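Local coordinates for hypothetic aldehyde deformylating oxygenase (Sulfolobus tokodaii, PDB 5V4T), which binds iron in a ferritin-like helical bundle and probably acts as an oxidoreductase with aldehyde deformylating oxygenase activity, at residues R31-K42 and I83-Q94. Residues are numbered along the deposited sequence; the frame is centred on the assembly and turned at random.
Sequences RWKILKKLSFEK and IKLFDGLVEDFQ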
loop_
_atom_site.group_PDB
_atom_site.type_symbol
_atom_site.label_atom_id
_atom_site.label_comp_id
_atom_site.label_asym_id
_atom_site.label_seq_id
_atom_site.Cartn_x
_atom_site.Cartn_y
_atom_site.Cartn_z
ATOM N N ARG A 31 15.672 -1.643 6.225
ATOM C CA ARG A 31 16.178 -1.930 4.861
ATOM C C ARG A 31 16.052 -0.736 3.910
ATOM O O ARG A 31 16.909 -0.496 3.044
ATOM C CB ARG A 31 15.451 -3.145 4.251
ATOM C CG ARG A 31 15.999 -3.603 2.914
ATOM C CD ARG A 31 15.197 -4.817 2.429
ATOM N NE ARG A 31 15.670 -5.331 1.167
ATOM C CZ ARG A 31 16.525 -6.338 1.006
ATOM N NH1 ARG A 31 17.065 -6.969 2.029
ATOM N NH2 ARG A 31 16.853 -6.716 -0.207
ATOM N N TRP A 32 14.972 0.016 4.090
ATOM C CA TRP A 32 14.628 1.090 3.190
ATOM C C TRP A 32 14.660 2.448 3.902
ATOM O O TRP A 32 13.961 3.398 3.531
ATOM C CB TRP A 32 13.217 0.813 2.606
ATOM C CG TRP A 32 13.115 -0.490 1.870
ATOM C CD1 TRP A 32 13.812 -0.878 0.747
ATOM C CD2 TRP A 32 12.199 -1.544 2.160
ATOM N NE1 TRP A 32 13.423 -2.150 0.376
ATOM C CE2 TRP A 32 12.445 -2.582 1.236
ATOM C CE3 TRP A 32 11.270 -1.757 3.163
ATOM C CZ2 TRP A 32 11.735 -3.767 1.247
ATOM C CZ3 TRP A 32 10.558 -2.936 3.176
ATOM C CH2 TRP A 32 10.810 -3.943 2.230
ATOM N N LYS A 33 15.529 2.565 4.878
ATOM C CA LYS A 33 15.735 3.843 5.578
ATOM C C LYS A 33 15.947 5.013 4.612
ATOM O O LYS A 33 15.487 6.149 4.858
ATOM C CB LYS A 33 16.972 3.677 6.457
ATOM C CG LYS A 33 17.329 4.894 7.285
ATOM C CD LYS A 33 18.584 4.591 8.097
ATOM C CE LYS A 33 19.303 5.898 8.412
ATOM N NZ LYS A 33 20.398 5.619 9.371
ATOM N N ILE A 34 16.666 4.733 3.522
ATOM C CA ILE A 34 17.022 5.729 2.531
ATOM C C ILE A 34 15.800 6.392 1.879
ATOM O O ILE A 34 15.905 7.512 1.354
ATOM C CB ILE A 34 17.950 5.137 1.426
ATOM C CG1 ILE A 34 18.672 6.206 0.641
ATOM C CG2 ILE A 34 17.187 4.217 0.481
ATOM C CD1 ILE A 34 19.904 5.686 -0.059
ATOM N N LEU A 35 14.650 5.699 1.887
ATOM C CA LEU A 35 13.454 6.267 1.266
ATOM C C LEU A 35 12.972 7.494 1.944
ATOM O O LEU A 35 12.334 8.321 1.313
ATOM C CB LEU A 35 12.280 5.242 1.253
ATOM C CG LEU A 35 12.351 4.140 0.193
ATOM C CD1 LEU A 35 11.208 3.160 0.438
ATOM C CD2 LEU A 35 12.193 4.735 -1.200
ATOM N N LYS A 36 13.256 7.642 3.235
ATOM C CA LYS A 36 12.813 8.879 3.933
ATOM C C LYS A 36 13.499 10.105 3.301
ATOM O O LYS A 36 12.821 11.056 2.850
ATOM C CB LYS A 36 13.134 8.777 5.429
ATOM C CG LYS A 36 12.613 9.935 6.268
ATOM C CD LYS A 36 13.019 9.748 7.728
ATOM C CE LYS A 36 12.324 10.765 8.595
ATOM N NZ LYS A 36 12.635 10.706 10.040
ATOM N N LYS A 37 14.825 10.052 3.205
ATOM C CA LYS A 37 15.599 11.143 2.604
ATOM C C LYS A 37 15.196 11.388 1.162
ATOM O O LYS A 37 15.006 12.522 0.742
ATOM C CB LYS A 37 17.102 10.846 2.605
ATOM C CG LYS A 37 17.759 11.550 3.736
ATOM C CD LYS A 37 19.165 11.036 4.033
ATOM C CE LYS A 37 19.551 11.459 5.453
ATOM N NZ LYS A 37 20.959 11.114 5.756
ATOM N N LEU A 38 15.110 10.316 0.390
ATOM C CA LEU A 38 14.762 10.456 -1.027
ATOM C C LEU A 38 13.382 11.042 -1.207
ATOM O O LEU A 38 13.185 11.907 -2.033
ATOM C CB LEU A 38 14.859 9.126 -1.730
ATOM C CG LEU A 38 16.289 8.576 -1.886
ATOM C CD1 LEU A 38 16.233 7.084 -2.182
ATOM C CD2 LEU A 38 17.059 9.363 -2.904
ATOM N N SER A 39 12.423 10.598 -0.393
ATOM C CA SER A 39 11.067 11.136 -0.551
ATOM C C SER A 39 11.004 12.609 -0.143
ATOM O O SER A 39 10.349 13.447 -0.802
ATOM C CB SER A 39 10.056 10.258 0.202
ATOM O OG SER A 39 10.147 10.508 1.565
ATOM N N PHE A 40 11.754 12.969 0.895
ATOM C CA PHE A 40 11.787 14.403 1.304
ATOM C C PHE A 40 12.407 15.255 0.205
ATOM O O PHE A 40 11.883 16.358 -0.139
ATOM C CB PHE A 40 12.591 14.583 2.553
ATOM C CG PHE A 40 11.914 14.165 3.818
ATOM C CD1 PHE A 40 10.639 13.603 3.861
ATOM C CD2 PHE A 40 12.562 14.338 5.000
ATOM C CE1 PHE A 40 10.065 13.241 5.117
ATOM C CE2 PHE A 40 11.984 14.033 6.226
ATOM C CZ PHE A 40 10.741 13.443 6.287
ATOM N N GLU A 41 13.505 14.756 -0.331
ATOM C CA GLU A 41 14.196 15.461 -1.409
ATOM C C GLU A 41 13.356 15.712 -2.628
ATOM O O GLU A 41 13.257 16.849 -3.100
ATOM C CB GLU A 41 15.489 14.751 -1.784
ATOM C CG GLU A 41 16.499 14.745 -0.662
ATOM C CD GLU A 41 17.733 13.887 -0.996
ATOM O OE1 GLU A 41 17.711 13.129 -2.008
ATOM O OE2 GLU A 41 18.731 13.991 -0.237
ATOM N N LYS A 42 12.717 14.671 -3.129
ATOM C CA LYS A 42 11.850 14.799 -4.237
ATOM C C LYS A 42 10.638 15.643 -3.947
ATOM O O LYS A 42 10.231 16.468 -4.759
ATOM C CB LYS A 42 11.460 13.432 -4.799
ATOM C CG LYS A 42 12.628 12.571 -5.218
ATOM C CD LYS A 42 13.619 13.254 -6.075
ATOM C CE LYS A 42 14.583 12.203 -6.550
ATOM N NZ LYS A 42 15.515 12.851 -7.494
ATOM N N ILE A 83 9.292 -7.412 -0.773
ATOM C CA ILE A 83 10.647 -6.896 -0.626
ATOM C C ILE A 83 11.227 -6.382 -1.968
ATOM O O ILE A 83 11.830 -5.304 -2.030
ATOM C CB ILE A 83 11.544 -7.980 0.069
ATOM C CG1 ILE A 83 11.056 -8.221 1.482
ATOM C CG2 ILE A 83 12.979 -7.546 0.050
ATOM C CD1 ILE A 83 11.537 -9.499 2.133
ATOM N N LYS A 84 10.981 -7.121 -3.056
ATOM C CA LYS A 84 11.366 -6.707 -4.398
ATOM C C LYS A 84 10.692 -5.394 -4.813
ATOM O O LYS A 84 11.288 -4.530 -5.437
ATOM C CB LYS A 84 11.017 -7.809 -5.369
ATOM C CG LYS A 84 11.580 -7.570 -6.739
ATOM C CD LYS A 84 11.567 -8.846 -7.554
ATOM C CE LYS A 84 12.457 -8.621 -8.765
ATOM N NZ LYS A 84 12.146 -9.607 -9.820
ATOM N N LEU A 85 9.411 -5.248 -4.484
ATOM C CA LEU A 85 8.718 -4.051 -4.876
ATOM C C LEU A 85 9.380 -2.837 -4.317
ATOM O O LEU A 85 9.624 -1.877 -5.013
ATOM C CB LEU A 85 7.221 -4.137 -4.435
ATOM C CG LEU A 85 6.367 -2.889 -4.704
ATOM C CD1 LEU A 85 6.126 -2.717 -6.156
ATOM C CD2 LEU A 85 5.031 -3.061 -3.988
ATOM N N PHE A 86 9.693 -2.859 -3.035
ATOM C CA PHE A 86 10.257 -1.710 -2.385
ATOM C C PHE A 86 11.737 -1.532 -2.694
ATOM O O PHE A 86 12.154 -0.394 -2.767
ATOM C CB PHE A 86 9.880 -1.649 -0.921
ATOM C CG PHE A 86 8.462 -1.146 -0.716
ATOM C CD1 PHE A 86 8.193 0.180 -0.814
ATOM C CD2 PHE A 86 7.427 -2.014 -0.535
ATOM C CE1 PHE A 86 6.914 0.680 -0.665
ATOM C CE2 PHE A 86 6.119 -1.535 -0.409
ATOM C CZ PHE A 86 5.877 -0.186 -0.510
ATOM N N ASP A 87 12.473 -2.618 -2.930
ATOM C CA ASP A 87 13.881 -2.459 -3.418
ATOM C C ASP A 87 13.861 -1.682 -4.741
ATOM O O ASP A 87 14.652 -0.775 -4.981
ATOM C CB ASP A 87 14.546 -3.818 -3.632
ATOM C CG ASP A 87 14.945 -4.507 -2.315
ATOM O OD1 ASP A 87 14.839 -3.929 -1.185
ATOM O OD2 ASP A 87 15.397 -5.686 -2.428
ATOM N N GLY A 88 12.918 -2.045 -5.595
ATOM C CA GLY A 88 12.707 -1.358 -6.807
ATOM C C GLY A 88 12.371 0.116 -6.649
ATOM O O GLY A 88 12.735 0.950 -7.499
ATOM N N LEU A 89 11.568 0.471 -5.646
ATOM C CA LEU A 89 11.227 1.866 -5.461
ATOM C C LEU A 89 12.454 2.694 -5.101
ATOM O O LEU A 89 12.571 3.819 -5.538
ATOM C CB LEU A 89 10.152 2.029 -4.420
ATOM C CG LEU A 89 9.584 3.393 -4.119
ATOM C CD1 LEU A 89 8.849 3.876 -5.330
ATOM C CD2 LEU A 89 8.692 3.306 -2.871
ATOM N N VAL A 90 13.340 2.158 -4.290
ATOM C CA VAL A 90 14.582 2.873 -3.997
ATOM C C VAL A 90 15.331 3.178 -5.319
ATOM O O VAL A 90 15.783 4.331 -5.567
ATOM C CB VAL A 90 15.452 2.067 -3.022
ATOM C CG1 VAL A 90 16.868 2.649 -2.954
ATOM C CG2 VAL A 90 14.816 2.026 -1.649
ATOM N N GLU A 91 15.473 2.177 -6.169
ATOM C CA GLU A 91 16.091 2.377 -7.515
ATOM C C GLU A 91 15.380 3.455 -8.332
ATOM O O GLU A 91 15.998 4.346 -8.943
ATOM C CB GLU A 91 16.115 1.026 -8.247
ATOM C CG GLU A 91 16.971 -0.025 -7.559
ATOM C CD GLU A 91 17.042 -1.344 -8.313
ATOM O OE1 GLU A 91 16.309 -1.531 -9.310
ATOM O OE2 GLU A 91 17.809 -2.211 -7.858
ATOM N N ASP A 92 14.055 3.425 -8.329
ATOM C CA ASP A 92 13.279 4.419 -9.024
ATOM C C ASP A 92 13.534 5.831 -8.522
ATOM O O ASP A 92 13.613 6.747 -9.335
ATOM C CB ASP A 92 11.786 4.091 -8.968
ATOM C CG ASP A 92 11.411 2.906 -9.905
ATOM O OD1 ASP A 92 12.259 2.533 -10.781
ATOM O OD2 ASP A 92 10.307 2.358 -9.743
ATOM N N PHE A 93 13.626 5.996 -7.211
ATOM C CA PHE A 93 13.891 7.327 -6.655
ATOM C C PHE A 93 15.233 7.894 -7.114
ATOM O O PHE A 93 15.380 9.144 -7.231
ATOM C CB PHE A 93 13.854 7.284 -5.151
ATOM C CG PHE A 93 12.519 7.680 -4.598
ATOM C CD1 PHE A 93 12.176 8.988 -4.475
ATOM C CD2 PHE A 93 11.611 6.744 -4.229
ATOM C CE1 PHE A 93 10.985 9.365 -3.949
ATOM C CE2 PHE A 93 10.401 7.095 -3.688
ATOM C CZ PHE A 93 10.055 8.420 -3.573
ATOM N N GLN A 94 16.136 6.977 -7.399
ATOM C CA GLN A 94 17.511 7.323 -7.792
ATOM C C GLN A 94 17.655 7.380 -9.288
ATOM O O GLN A 94 18.746 7.659 -9.802
ATOM C CB GLN A 94 18.482 6.281 -7.231
ATOM C CG GLN A 94 18.582 6.249 -5.737
ATOM C CD GLN A 94 19.148 4.944 -5.168
ATOM O OE1 GLN A 94 19.165 3.842 -5.797
ATOM N NE2 GLN A 94 19.618 5.058 -3.977
#
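Arg31 and Asp87 form a side-on salt bridge, two nitrogens to two oxygens: Arg31 NE donates to Asp87 OD1 at 2.9 Å, nearly straight at 173°, and Arg31 NH2 to Asp87 OD2 at 2.8 Å. Both bonds arrive on the syn sides of the carboxylate, and the two groups lie nearly coplanar. Arg31 reaches this far because its chain is extended, with CG anti to the backbone N (chi1 -174°). A third donor, Trp32 NE1, meets Asp87 OD1 at 2.8 Å on its anti side, somewhat out of the carboxylate plane, so this oxygen takes two N-H groups and the buried indole nitrogen is satisfied. An asparagine in place of Asp87 would probably leave the guanidinium without its countercharge and spoil one of the paired bonds. Arg31 CD covers one indole face and Phe86 CB the other, in a CH-pi contact 3.7 Å from the six-membered ring centroid, and the Phe86 ring turns an edge toward the same indole. This joint ties the residues leading into helix 34-46 to helix 80-93 in the ferritin-like bundle, with the side chain of Phe86 about 9 Å from the bound iron. Farther along, helix segments 34-42 and 83-93 cross at 40° and the contact turns apolar: branched Val90 sets CG2 against Leu35 CG at 3.7 Å and CG1 against Ile34 CG2. Phe93 is a knob in the hole formed by Leu35, Leu38, Ser39 and Lys42. Small Ser39 leaves room for the ring, while the methylenes of Lys42 bring CG to the ring edge, 3.7 Å from Phe93 CD1, and the Lys42 ammonium makes a cation-pi contact with Trp98.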